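Local coordinates for Non-structural polyprotein (Sindbis virus, PDB 4GUA) that joins a cysteine protease (nsP2) region to the nsP3 macro and zinc-binding domains within an alphavirus polyprotein precursor that is cleaved during processing, at residues 149-154 and 659-664; 541-546 and 595-600; 560-565 and 584-589. All blocks are in the same frame, centred on the assembly; numbering follows the deposited sequence.

Contact 1. Residues 149-154 and 659-664. With SO4 (sulfate ion), chain F.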
ATOM      1  N   ASN A 149      13.016   2.811  11.630  1.00 64.35           N
ATOM      2  CA  ASN A 149      11.679   2.937  12.199  1.00 56.45           C
ATOM      3  C   ASN A 149      10.567   2.484  11.264  1.00 55.16           C
ATOM      4  O   ASN A 149       9.395   2.554  11.626  1.00 55.46           O
ATOM      5  CB  ASN A 149      11.419   4.386  12.601  1.00 51.18           C
ATOM      6  CG  ASN A 149      11.339   5.311  11.406  1.00 56.60           C
ATOM      7  OD1 ASN A 149      12.201   5.279  10.526  1.00 55.00           O
ATOM      8  ND2 ASN A 149      10.287   6.120  11.350  1.00 57.85           N
ATOM      9  N   ARG A 150      10.931   2.006  10.077  1.00 55.36           N
ATOM     10  CA  ARG A 150       9.946   1.688   9.045  1.00 54.47           C
ATOM     11  C   ARG A 150       9.688   0.193   8.903  1.00 54.72           C
ATOM     12  O   ARG A 150      10.620  -0.604   8.827  1.00 54.71           O
ATOM     13  CB  ARG A 150      10.414   2.251   7.695  1.00 54.35           C
ATOM     14  CG  ARG A 150       9.549   1.851   6.504  1.00 53.08           C
ATOM     15  CD  ARG A 150       9.771   2.798   5.323  1.00 58.37           C
ATOM     16  NE  ARG A 150       9.051   2.384   4.118  1.00 52.06           N
ATOM     17  CZ  ARG A 150       7.764   2.632   3.890  1.00 46.94           C
ATOM     18  NH1 ARG A 150       7.034   3.293   4.781  1.00 54.31           N
ATOM     19  NH2 ARG A 150       7.199   2.215   2.774  1.00 46.06           N
ATOM     20  N   ASN A 151       8.417  -0.189   8.859  1.00 55.09           N
ATOM     21  CA  ASN A 151       8.070  -1.542   8.450  1.00 50.99           C
ATOM     22  C   ASN A 151       7.999  -1.557   6.936  1.00 51.22           C
ATOM     23  O   ASN A 151       7.164  -0.887   6.339  1.00 60.09           O
ATOM     24  CB  ASN A 151       6.737  -1.986   9.056  1.00 48.18           C
ATOM     25  CG  ASN A 151       6.879  -2.474  10.494  1.00 56.59           C
ATOM     26  OD1 ASN A 151       7.995  -2.672  10.996  1.00 57.24           O
ATOM     27  ND2 ASN A 151       5.746  -2.682  11.160  1.00 56.14           N
ATOM     28  N   LEU A 152       8.877  -2.333   6.318  1.00 49.11           N
ATOM     29  CA  LEU A 152       8.985  -2.358   4.871  1.00 51.51           C
ATOM     30  C   LEU A 152       7.834  -3.149   4.281  1.00 51.10           C
ATOM     31  O   LEU A 152       7.507  -4.220   4.772  1.00 57.29           O
ATOM     32  CB  LEU A 152      10.321  -2.972   4.460  1.00 51.48           C
ATOM     33  CG  LEU A 152      11.537  -2.237   5.031  1.00 52.81           C
ATOM     34  CD1 LEU A 152      12.806  -3.039   4.802  1.00 56.10           C
ATOM     35  CD2 LEU A 152      11.659  -0.856   4.424  1.00 53.77           C
ATOM     36  N   PRO A 153       7.206  -2.616   3.226  1.00 51.60           N
ATOM     37  CA  PRO A 153       6.056  -3.296   2.627  1.00 50.88           C
ATOM     38  C   PRO A 153       6.450  -4.613   1.964  1.00 54.03           C
ATOM     39  O   PRO A 153       5.599  -5.482   1.771  1.00 54.64           O
ATOM     40  CB  PRO A 153       5.562  -2.297   1.578  1.00 52.26           C
ATOM     41  CG  PRO A 153       6.745  -1.454   1.249  1.00 52.35           C
ATOM     42  CD  PRO A 153       7.582  -1.392   2.494  1.00 55.80           C
ATOM     43  N   HIS A 154       7.726  -4.760   1.622  1.00 54.23           N
ATOM     44  CA  HIS A 154       8.195  -5.965   0.946  1.00 53.14           C
ATOM     45  C   HIS A 154       9.693  -6.169   1.168  1.00 52.99           C
ATOM     46  O   HIS A 154      10.399  -5.258   1.595  1.00 52.33           O
ATOM     47  CB  HIS A 154       7.884  -5.898  -0.556  1.00 55.20           C
ATOM     48  CG  HIS A 154       8.621  -4.813  -1.283  1.00 58.67           C
ATOM     49  ND1 HIS A 154       9.969  -4.889  -1.562  1.00 54.77           N
ATOM     50  CD2 HIS A 154       8.199  -3.631  -1.791  1.00 59.13           C
ATOM     51  CE1 HIS A 154      10.346  -3.802  -2.208  1.00 53.50           C
ATOM     52  NE2 HIS A 154       9.291  -3.023  -2.362  1.00 55.89           N
ATOM     53  N   PRO A 659      -1.290  -4.670   6.644  1.00 61.57           N
ATOM     54  CA  PRO A 659      -0.583  -5.297   5.524  1.00 65.44           C
ATOM     55  C   PRO A 659       0.703  -5.967   5.999  1.00 67.74           C
ATOM     56  O   PRO A 659       1.382  -5.425   6.868  1.00 74.18           O
ATOM     57  CB  PRO A 659      -0.284  -4.120   4.601  1.00 69.15           C
ATOM     58  CG  PRO A 659      -1.384  -3.135   4.897  1.00 68.93           C
ATOM     59  CD  PRO A 659      -1.666  -3.275   6.363  1.00 60.22           C
ATOM     60  N   ALA A 660       1.033  -7.128   5.446  1.00 68.45           N
ATOM     61  CA  ALA A 660       2.233  -7.840   5.870  1.00 68.40           C
ATOM     62  C   ALA A 660       3.455  -6.968   5.616  1.00 64.48           C
ATOM     63  O   ALA A 660       3.432  -6.095   4.741  1.00 58.96           O
ATOM     64  CB  ALA A 660       2.360  -9.160   5.134  1.00 66.51           C
ATOM     65  N   PHE A 661       4.510  -7.179   6.397  1.00 58.55           N
ATOM     66  CA  PHE A 661       5.696  -6.342   6.277  1.00 54.95           C
ATOM     67  C   PHE A 661       6.951  -7.057   6.720  1.00 52.35           C
ATOM     68  O   PHE A 661       6.891  -8.083   7.384  1.00 56.60           O
ATOM     69  CB  PHE A 661       5.542  -5.092   7.140  1.00 52.45           C
ATOM     70  CG  PHE A 661       5.396  -5.393   8.605  1.00 48.31           C
ATOM     71  CD1 PHE A 661       6.517  -5.584   9.399  1.00 44.23           C
ATOM     72  CD2 PHE A 661       4.141  -5.499   9.184  1.00 42.90           C
ATOM     73  CE1 PHE A 661       6.389  -5.870  10.739  1.00 40.31           C
ATOM     74  CE2 PHE A 661       4.011  -5.779  10.524  1.00 44.47           C
ATOM     75  CZ  PHE A 661       5.138  -5.968  11.303  1.00 40.72           C
ATOM     76  N   VAL A 662       8.088  -6.466   6.366  1.00 57.97           N
ATOM     77  CA  VAL A 662       9.399  -6.906   6.824  1.00 58.21           C
ATOM     78  C   VAL A 662       9.999  -5.805   7.704  1.00 60.24           C
ATOM     79  O   VAL A 662      10.215  -4.690   7.235  1.00 55.48           O
ATOM     80  CB  VAL A 662      10.347  -7.142   5.628  1.00 50.63           C
ATOM     81  CG1 VAL A 662      11.666  -7.749   6.082  1.00 50.50           C
ATOM     82  CG2 VAL A 662       9.681  -8.019   4.599  1.00 50.78           C
ATOM     83  N   PRO A 663      10.262  -6.106   8.986  1.00 61.08           N
ATOM     84  CA  PRO A 663      10.898  -5.104   9.849  1.00 62.98           C
ATOM     85  C   PRO A 663      12.205  -4.605   9.249  1.00 66.98           C
ATOM     86  O   PRO A 663      13.051  -5.418   8.854  1.00 65.67           O
ATOM     87  CB  PRO A 663      11.186  -5.884  11.135  1.00 55.93           C
ATOM     88  CG  PRO A 663      10.245  -7.009  11.118  1.00 57.82           C
ATOM     89  CD  PRO A 663      10.062  -7.381   9.686  1.00 58.01           C
ATOM     90  N   ALA A 664      12.384  -3.291   9.189  1.00 65.84           N
ATOM     91  CA  ALA A 664      13.574  -2.730   8.558  1.00 69.22           C
ATOM     92  C   ALA A 664      14.847  -3.197   9.262  1.00 71.12           C
ATOM     93  O   ALA A 664      15.907  -3.312   8.644  1.00 67.25           O
ATOM     94  CB  ALA A 664      13.503  -1.223   8.550  1.00 69.96           C
TER
HETATM   95  S   SO4 F1703       8.013   5.512  14.145  1.00117.83           S
HETATM   96  O1  SO4 F1703       7.712   4.315  14.929  1.00115.38           O
HETATM   97  O2  SO4 F1703       7.002   6.535  14.403  1.00117.33           O
HETATM   98  O3  SO4 F1703       9.328   6.025  14.535  1.00114.34           O
HETATM   99  O4  SO4 F1703       7.998   5.171  12.722  1.00119.43           O

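Contact 2. Residues 541-546 and 595-600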
ATOM      1  N   TYR A 541      -3.990   4.915   5.529  1.00 59.68           N
ATOM      2  CA  TYR A 541      -3.111   4.788   6.691  1.00 56.61           C
ATOM      3  C   TYR A 541      -2.264   6.043   6.854  1.00 53.86           C
ATOM      4  O   TYR A 541      -1.748   6.584   5.883  1.00 57.24           O
ATOM      5  CB  TYR A 541      -2.181   3.573   6.537  1.00 53.71           C
ATOM      6  CG  TYR A 541      -2.869   2.298   6.102  1.00 53.53           C
ATOM      7  CD1 TYR A 541      -3.449   1.450   7.036  1.00 57.47           C
ATOM      8  CD2 TYR A 541      -2.918   1.930   4.764  1.00 52.26           C
ATOM      9  CE1 TYR A 541      -4.072   0.279   6.647  1.00 61.39           C
ATOM     10  CE2 TYR A 541      -3.540   0.756   4.365  1.00 54.91           C
ATOM     11  CZ  TYR A 541      -4.115  -0.064   5.309  1.00 60.61           C
ATOM     12  OH  TYR A 541      -4.736  -1.232   4.924  1.00 63.32           O
ATOM     13  N   SER A 542      -2.117   6.515   8.080  1.00 56.34           N
ATOM     14  CA  SER A 542      -1.255   7.661   8.327  1.00 62.91           C
ATOM     15  C   SER A 542      -0.758   7.702   9.769  1.00 68.71           C
ATOM     16  O   SER A 542      -1.415   7.187  10.675  1.00 70.46           O
ATOM     17  CB  SER A 542      -2.003   8.953   8.003  1.00 62.68           C
ATOM     18  OG  SER A 542      -1.116  10.053   8.005  1.00 68.25           O
ATOM     19  N   TYR A 543       0.406   8.309   9.979  1.00 64.37           N
ATOM     20  CA  TYR A 543       0.861   8.615  11.333  1.00 60.10           C
ATOM     21  C   TYR A 543       0.439  10.022  11.781  1.00 61.61           C
ATOM     22  O   TYR A 543       0.622  10.384  12.943  1.00 65.34           O
ATOM     23  CB  TYR A 543       2.376   8.488  11.438  1.00 58.18           C
ATOM     24  CG  TYR A 543       2.880   7.066  11.506  1.00 59.68           C
ATOM     25  CD1 TYR A 543       2.842   6.359  12.699  1.00 55.56           C
ATOM     26  CD2 TYR A 543       3.431   6.443  10.392  1.00 51.29           C
ATOM     27  CE1 TYR A 543       3.309   5.079  12.774  1.00 55.66           C
ATOM     28  CE2 TYR A 543       3.902   5.161  10.462  1.00 47.71           C
ATOM     29  CZ  TYR A 543       3.842   4.481  11.658  1.00 54.82           C
ATOM     30  OH  TYR A 543       4.311   3.191  11.751  1.00 57.30           O
ATOM     31  N   PHE A 544      -0.095  10.818  10.855  1.00 49.54           N
ATOM     32  CA  PHE A 544      -0.554  12.163  11.177  1.00 51.63           C
ATOM     33  C   PHE A 544       0.553  13.029  11.749  1.00 57.28           C
ATOM     34  O   PHE A 544       0.296  13.918  12.561  1.00 55.75           O
ATOM     35  CB  PHE A 544      -1.736  12.114  12.149  1.00 50.22           C
ATOM     36  CG  PHE A 544      -2.969  11.545  11.541  1.00 55.59           C
ATOM     37  CD1 PHE A 544      -3.832  12.356  10.826  1.00 58.42           C
ATOM     38  CD2 PHE A 544      -3.246  10.191  11.640  1.00 55.64           C
ATOM     39  CE1 PHE A 544      -4.963  11.834  10.234  1.00 60.40           C
ATOM     40  CE2 PHE A 544      -4.378   9.661  11.053  1.00 58.32           C
ATOM     41  CZ  PHE A 544      -5.237  10.482  10.347  1.00 60.67           C
ATOM     42  N   GLU A 545       1.788  12.765  11.339  1.00 58.43           N
ATOM     43  CA  GLU A 545       2.892  13.617  11.751  1.00 61.26           C
ATOM     44  C   GLU A 545       2.626  15.043  11.270  1.00 65.10           C
ATOM     45  O   GLU A 545       2.107  15.248  10.176  1.00 63.05           O
ATOM     46  CB  GLU A 545       4.223  13.091  11.207  1.00 57.84           C
ATOM     47  CG  GLU A 545       4.415  13.233   9.708  1.00 60.65           C
ATOM     48  CD  GLU A 545       4.039  11.979   8.922  1.00 63.09           C
ATOM     49  OE1 GLU A 545       3.183  11.200   9.388  1.00 57.37           O
ATOM     50  OE2 GLU A 545       4.605  11.778   7.824  1.00 68.54           O
ATOM     51  N   GLY A 546       2.970  16.025  12.097  1.00 73.45           N
ATOM     52  CA  GLY A 546       2.685  17.414  11.787  1.00 72.87           C
ATOM     53  C   GLY A 546       1.357  17.870  12.366  1.00 72.50           C
ATOM     54  O   GLY A 546       0.976  19.035  12.239  1.00 79.42           O
ATOM     55  N   PRO A 595      11.864  -1.147  16.836  1.00 80.37           N
ATOM     56  CA  PRO A 595      11.871   0.305  16.632  1.00 74.12           C
ATOM     57  C   PRO A 595      10.861   0.751  15.576  1.00 67.99           C
ATOM     58  O   PRO A 595      10.555   1.945  15.490  1.00 68.28           O
ATOM     59  CB  PRO A 595      13.298   0.592  16.150  1.00 74.34           C
ATOM     60  CG  PRO A 595      14.091  -0.602  16.507  1.00 77.92           C
ATOM     61  CD  PRO A 595      13.158  -1.761  16.507  1.00 79.18           C
ATOM     62  N   SER A 596      10.358  -0.200  14.788  1.00 51.29           N
ATOM     63  CA  SER A 596       9.492   0.104  13.656  1.00 45.98           C
ATOM     64  C   SER A 596       8.052  -0.318  13.912  1.00 53.32           C
ATOM     65  O   SER A 596       7.782  -1.189  14.731  1.00 53.31           O
ATOM     66  CB  SER A 596      10.001  -0.578  12.390  1.00 41.18           C
ATOM     67  OG  SER A 596      10.260  -1.952  12.614  1.00 50.03           O
ATOM     68  N   SER A 597       7.125   0.359  13.243  1.00 60.49           N
ATOM     69  CA  SER A 597       5.720  -0.020  13.278  1.00 58.25           C
ATOM     70  C   SER A 597       5.102   0.248  11.905  1.00 53.07           C
ATOM     71  O   SER A 597       5.813   0.538  10.944  1.00 53.41           O
ATOM     72  CB  SER A 597       4.976   0.752  14.368  1.00 59.91           C
ATOM     73  OG  SER A 597       5.034   2.153  14.155  1.00 57.17           O
ATOM     74  N   SER A 598       3.781   0.130  11.821  1.00 48.69           N
ATOM     75  CA  SER A 598       3.044   0.423  10.601  1.00 42.70           C
ATOM     76  C   SER A 598       2.030   1.535  10.860  1.00 47.07           C
ATOM     77  O   SER A 598       1.502   1.657  11.968  1.00 49.33           O
ATOM     78  CB  SER A 598       2.310  -0.821  10.110  1.00 40.84           C
ATOM     79  OG  SER A 598       3.223  -1.856   9.790  1.00 48.93           O
ATOM     80  N   PRO A 599       1.763   2.358   9.838  1.00 47.29           N
ATOM     81  CA  PRO A 599       0.804   3.458   9.980  1.00 53.27           C
ATOM     82  C   PRO A 599      -0.597   2.978  10.351  1.00 49.15           C
ATOM     83  O   PRO A 599      -1.127   2.087   9.689  1.00 47.55           O
ATOM     84  CB  PRO A 599       0.797   4.097   8.587  1.00 52.61           C
ATOM     85  CG  PRO A 599       1.342   3.062   7.674  1.00 47.74           C
ATOM     86  CD  PRO A 599       2.330   2.295   8.483  1.00 46.06           C
ATOM     87  N   PRO A 600      -1.195   3.566  11.398  1.00 45.94           N
ATOM     88  CA  PRO A 600      -2.535   3.126  11.798  1.00 48.17           C
ATOM     89  C   PRO A 600      -3.523   3.444  10.694  1.00 49.68           C
ATOM     90  O   PRO A 600      -3.330   4.435   9.988  1.00 52.19           O
ATOM     91  CB  PRO A 600      -2.851   3.963  13.037  1.00 51.94           C
ATOM     92  CG  PRO A 600      -1.632   4.743  13.364  1.00 51.65           C
ATOM     93  CD  PRO A 600      -0.558   4.457  12.380  1.00 47.31           C
TER

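Contact 3. Residues 560-565 and 584-589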
ATOM      1  N   LYS A 560       0.241  -2.252  18.346  1.00 64.28           N
ATOM      2  CA  LYS A 560       0.001  -3.258  17.318  1.00 60.28           C
ATOM      3  C   LYS A 560       1.261  -4.065  17.014  1.00 61.77           C
ATOM      4  O   LYS A 560       1.191  -5.247  16.678  1.00 62.68           O
ATOM      5  CB  LYS A 560      -0.486  -2.566  16.045  1.00 61.45           C
ATOM      6  CG  LYS A 560      -1.235  -3.432  15.035  1.00 69.99           C
ATOM      7  CD  LYS A 560      -1.673  -4.801  15.546  1.00 77.60           C
ATOM      8  CE  LYS A 560      -2.063  -5.695  14.384  1.00 79.37           C
ATOM      9  NZ  LYS A 560      -3.145  -5.075  13.566  1.00 85.04           N
ATOM     10  N   VAL A 561       2.420  -3.437  17.138  1.00 62.17           N
ATOM     11  CA  VAL A 561       3.665  -4.166  16.948  1.00 66.40           C
ATOM     12  C   VAL A 561       3.869  -5.164  18.084  1.00 73.31           C
ATOM     13  O   VAL A 561       4.289  -6.296  17.843  1.00 79.57           O
ATOM     14  CB  VAL A 561       4.866  -3.200  16.854  1.00 67.26           C
ATOM     15  CG1 VAL A 561       6.185  -3.942  16.920  1.00 66.90           C
ATOM     16  CG2 VAL A 561       4.781  -2.392  15.573  1.00 68.79           C
ATOM     17  N   LEU A 562       3.547  -4.752  19.309  1.00 73.76           N
ATOM     18  CA  LEU A 562       3.739  -5.584  20.503  1.00 74.90           C
ATOM     19  C   LEU A 562       2.720  -6.718  20.603  1.00 71.98           C
ATOM     20  O   LEU A 562       2.975  -7.745  21.230  1.00 75.01           O
ATOM     21  CB  LEU A 562       3.625  -4.720  21.758  1.00 76.45           C
ATOM     22  CG  LEU A 562       4.637  -3.585  21.897  1.00 77.78           C
ATOM     23  CD1 LEU A 562       4.216  -2.633  23.010  1.00 74.07           C
ATOM     24  CD2 LEU A 562       6.036  -4.128  22.137  1.00 81.14           C
ATOM     25  N   PHE A 563       1.551  -6.502  20.018  1.00 67.97           N
ATOM     26  CA  PHE A 563       0.468  -7.468  20.077  1.00 66.54           C
ATOM     27  C   PHE A 563      -0.086  -7.667  18.673  1.00 66.13           C
ATOM     28  O   PHE A 563      -1.101  -7.072  18.309  1.00 65.05           O
ATOM     29  CB  PHE A 563      -0.624  -6.974  21.028  1.00 68.28           C
ATOM     30  CG  PHE A 563      -0.146  -6.768  22.439  1.00 67.37           C
ATOM     31  CD1 PHE A 563       0.499  -5.598  22.797  1.00 69.41           C
ATOM     32  CD2 PHE A 563      -0.345  -7.736  23.406  1.00 67.25           C
ATOM     33  CE1 PHE A 563       0.942  -5.399  24.087  1.00 71.88           C
ATOM     34  CE2 PHE A 563       0.097  -7.541  24.699  1.00 69.61           C
ATOM     35  CZ  PHE A 563       0.742  -6.369  25.037  1.00 71.15           C
ATOM     36  N   PRO A 564       0.598  -8.494  17.872  1.00 60.90           N
ATOM     37  CA  PRO A 564       0.251  -8.746  16.468  1.00 55.63           C
ATOM     38  C   PRO A 564      -1.187  -9.219  16.270  1.00 61.90           C
ATOM     39  O   PRO A 564      -1.751  -9.014  15.193  1.00 66.48           O
ATOM     40  CB  PRO A 564       1.237  -9.834  16.059  1.00 53.72           C
ATOM     41  CG  PRO A 564       2.411  -9.616  16.943  1.00 57.83           C
ATOM     42  CD  PRO A 564       1.853  -9.161  18.255  1.00 53.55           C
ATOM     43  N   ASN A 565      -1.765  -9.860  17.279  1.00 64.59           N
ATOM     44  CA  ASN A 565      -3.164 -10.256  17.206  1.00 71.38           C
ATOM     45  C   ASN A 565      -4.075  -9.031  17.315  1.00 75.65           C
ATOM     46  O   ASN A 565      -3.988  -8.270  18.282  1.00 73.68           O
ATOM     47  CB  ASN A 565      -3.486 -11.259  18.311  1.00 71.12           C
ATOM     48  CG  ASN A 565      -4.937 -11.680  18.300  1.00 76.35           C
ATOM     49  OD1 ASN A 565      -5.767 -11.130  19.023  1.00 82.68           O
ATOM     50  ND2 ASN A 565      -5.258 -12.647  17.449  1.00 74.68           N
ATOM     51  N   ALA A 584       4.286   0.713  30.656  1.00 87.74           N
ATOM     52  CA  ALA A 584       3.628  -0.398  31.336  1.00 77.51           C
ATOM     53  C   ALA A 584       3.236  -1.484  30.339  1.00 81.70           C
ATOM     54  O   ALA A 584       3.405  -2.671  30.604  1.00 86.27           O
ATOM     55  CB  ALA A 584       2.407   0.093  32.078  1.00 71.69           C
ATOM     56  N   ILE A 585       2.695  -1.068  29.199  1.00 87.58           N
ATOM     57  CA  ILE A 585       2.281  -1.999  28.155  1.00 82.19           C
ATOM     58  C   ILE A 585       3.497  -2.686  27.538  1.00 80.44           C
ATOM     59  O   ILE A 585       3.427  -3.840  27.116  1.00 83.38           O
ATOM     60  CB  ILE A 585       1.467  -1.292  27.059  1.00 79.09           C
ATOM     61  CG1 ILE A 585       0.214  -0.663  27.673  1.00 81.27           C
ATOM     62  CG2 ILE A 585       1.097  -2.273  25.957  1.00 76.77           C
ATOM     63  CD1 ILE A 585      -1.016  -0.760  26.809  1.00 82.81           C
ATOM     64  N   ARG A 586       4.614  -1.971  27.485  1.00 71.43           N
ATOM     65  CA  ARG A 586       5.834  -2.535  26.940  1.00 75.27           C
ATOM     66  C   ARG A 586       6.347  -3.626  27.878  1.00 87.42           C
ATOM     67  O   ARG A 586       6.902  -4.626  27.427  1.00 89.45           O
ATOM     68  CB  ARG A 586       6.892  -1.452  26.744  1.00 72.23           C
ATOM     69  CG  ARG A 586       6.517  -0.396  25.724  1.00 70.83           C
ATOM     70  CD  ARG A 586       7.619   0.641  25.581  1.00 74.49           C
ATOM     71  NE  ARG A 586       7.248   1.704  24.649  1.00 74.78           N
ATOM     72  CZ  ARG A 586       7.216   3.003  24.934  1.00 77.45           C
ATOM     73  NH1 ARG A 586       7.550   3.455  26.134  1.00 81.37           N
ATOM     74  NH2 ARG A 586       6.854   3.866  23.999  1.00 79.51           N
ATOM     75  N   GLU A 587       6.175  -3.418  29.185  1.00 96.07           N
ATOM     76  CA  GLU A 587       6.448  -4.459  30.176  1.00 97.18           C
ATOM     77  C   GLU A 587       5.490  -5.639  30.024  1.00 91.72           C
ATOM     78  O   GLU A 587       5.894  -6.793  30.146  1.00 89.82           O
ATOM     79  CB  GLU A 587       6.368  -3.898  31.597  1.00104.98           C
ATOM     80  CG  GLU A 587       7.623  -4.149  32.422  1.00112.11           C
ATOM     81  CD  GLU A 587       8.378  -2.875  32.749  1.00118.54           C
ATOM     82  OE1 GLU A 587       9.313  -2.531  31.995  1.00120.92           O
ATOM     83  OE2 GLU A 587       8.032  -2.213  33.754  1.00119.18           O
ATOM     84  N   LYS A 588       4.222  -5.345  29.747  1.00 90.54           N
ATOM     85  CA  LYS A 588       3.220  -6.383  29.509  1.00 93.69           C
ATOM     86  C   LYS A 588       3.635  -7.278  28.332  1.00 96.82           C
ATOM     87  O   LYS A 588       3.182  -8.415  28.212  1.00 93.12           O
ATOM     88  CB  LYS A 588       1.841  -5.724  29.283  1.00 93.77           C
ATOM     89  CG  LYS A 588       0.666  -6.654  28.915  1.00100.82           C
ATOM     90  CD  LYS A 588       0.591  -7.982  29.676  1.00108.02           C
ATOM     91  CE  LYS A 588      -0.775  -8.647  29.467  1.00104.79           C
ATOM     92  NZ  LYS A 588      -0.668 -10.111  29.199  1.00 99.92           N
ATOM     93  N   CYS A 589       4.524  -6.774  27.483  1.00108.68           N
ATOM     94  CA  CYS A 589       5.039  -7.554  26.360  1.00110.53           C
ATOM     95  C   CYS A 589       6.323  -8.299  26.737  1.00107.81           C
ATOM     96  O   CYS A 589       7.275  -7.694  27.227  1.00108.44           O
ATOM     97  CB  CYS A 589       5.294  -6.652  25.155  1.00110.42           C
ATOM     98  SG  CYS A 589       5.938  -7.538  23.725  1.00120.56           S
TER

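Contact 1. Residues 149-154 and 659-664
L152 and V662 are the hydrogen-bonded pair of a small two-stranded antiparallel sheet, strands 151-152 and 662-663, which joins the peptidase family C9 region of nsP2 to the zinc-binding region of nsP3 some 500 residues later. Backbone bonds set the register. V662 N donates to L152 O over 2.8 Å, and L152 N returns a bond of 2.9 Å to V662 O. N151 and P663 follow as the non-hydrogen-bonded pair, their CA atoms 4.8 Å apart. Beyond them, A664 N makes a weak bond to R150 O.

Stacking comes next. The carboxamide of N151 lies on one face of the F661 ring, with the planes only 7° apart and ND2 3.2 Å above the ring centre. F661 reaches this position because its CG sits between its own backbone N and carbonyl carbon (chi1 62°). The amide is gripped at both ends by serines of the segment 595-600, OD1 by S596 OG and ND2 by S598 OG, an arrangement that should fix its rotation.

On the face that carries L152 and V662, their CB atoms are 4.3 Å apart; just past the strand, A664 CB comes 4.2 Å from L152 CG.

Polar side chains next to the strand pair have partners elsewhere. R150 extends away from the partner strand to a salt bridge with E278 and a hydrogen bond to A273 O. N149 ND2 bonds D67 OD1 and also a sulfate ion, probably from the crystallisation liquor, whose O4 lies 2.8 Å from that nitrogen.

Contact 2. Residues 541-546 and 595-600
The Y543 ring carries two proline contacts over one face, both as CH-pi contacts, which join the loop before helix 550-562 to the loop that follows helix 583-588, in the nsP3 zinc-binding region. P599 CA stands 3.8 Å from the ring centroid, 22° off the normal, while P600 CD approaches the same face at 4.2 Å from the centroid. Both are displaced from the ring centre toward the rim. At the ring edge, near its plane, lies S597 OG. The Y541 ring is used differently: P600 C comes to its edge, and the side chain makes its apolar contact through CB, 3.7 Å from P599 CB. P599 is thus shared, its CB meeting Y541 on one hand and Y543 CE2 on the other.

The polar ends also meet. Y543 OH and S597 OG are hydrogen-bonded at 2.7 Å, and either hydroxyl could be the donor. S597 OG is directed there by a torsion that sets it between its backbone N and carbonyl carbon (chi1 60°). One backbone bond crosses the segments, S542 N to P600 O at 3.1 Å, and Y541 CA makes a CA-H...O contact with that same oxygen.

Helix 550-562 adds to the packing, since A557 touches both Y543 and S597; P613, at the start of helix 613-621, meets P600 and F544. S542 also starts an ST turn, its OG accepting a bond from F544 N over 3.1 Å.

Contact 3. Residues 560-565 and 584-589
I585 opens an apolar helix-end packing against F563, in which residues of helix 583-588 and the cysteine after it meet the end of helix 550-562 within the nsP3 zinc-binding region. Its CG2 branch, anti to the backbone N, lies 3.6 Å from F563 CE1, and the two side chains run obliquely to each other. The same methyl is 4.3 Å from L562 CD1. Q572 of helix 566-577 touches both I585 and F563, so a third helix borders this pair.

R586 contributes only the aliphatic start of its chain, CG being 4.2 Å from L562 CD1. Its guanidinium group is engaged elsewhere, in a salt bridge from NE to E558 of helix 550-562, so the two helices are also tied by charge close to the apolar contact.

K588 follows with its CG at the edge of the F563 ring, near the ring plane and 3.9 Å from CZ; the side chains cross at about a right angle. F563 is the first residue after helix 550-562 to leave helical backbone angles, and the rim of its ring meets I585 through CE1 and K588 through CZ.

No hydrogen bond joins the two segments. C589 packs through sulfur: SG, anti to the backbone N (chi1 180°), is 3.8 Å from L562 CD2.

Overall arrangement
Contact 1 unites nsP2 with nsP3, whereas contacts 2 and 3 are internal to the nsP3 zinc-binding region and are nested inside the loop that contact 1 closes. All three are partly buried; contacts 1 and 2 have centres about 11 and 13 Å from the chain centre, and contact 3 is farther out at about 24 Å. Chemistry changes with place: strand bonds and an amide stack in contact 1, proline-on-ring packing with one hydroxyl pair and one backbone bond in contact 2, purely apolar packing between the segments in contact 3. The segment 595-600 is the common element, touching both N151 and V561, while contacts 1 and 3 do not touch.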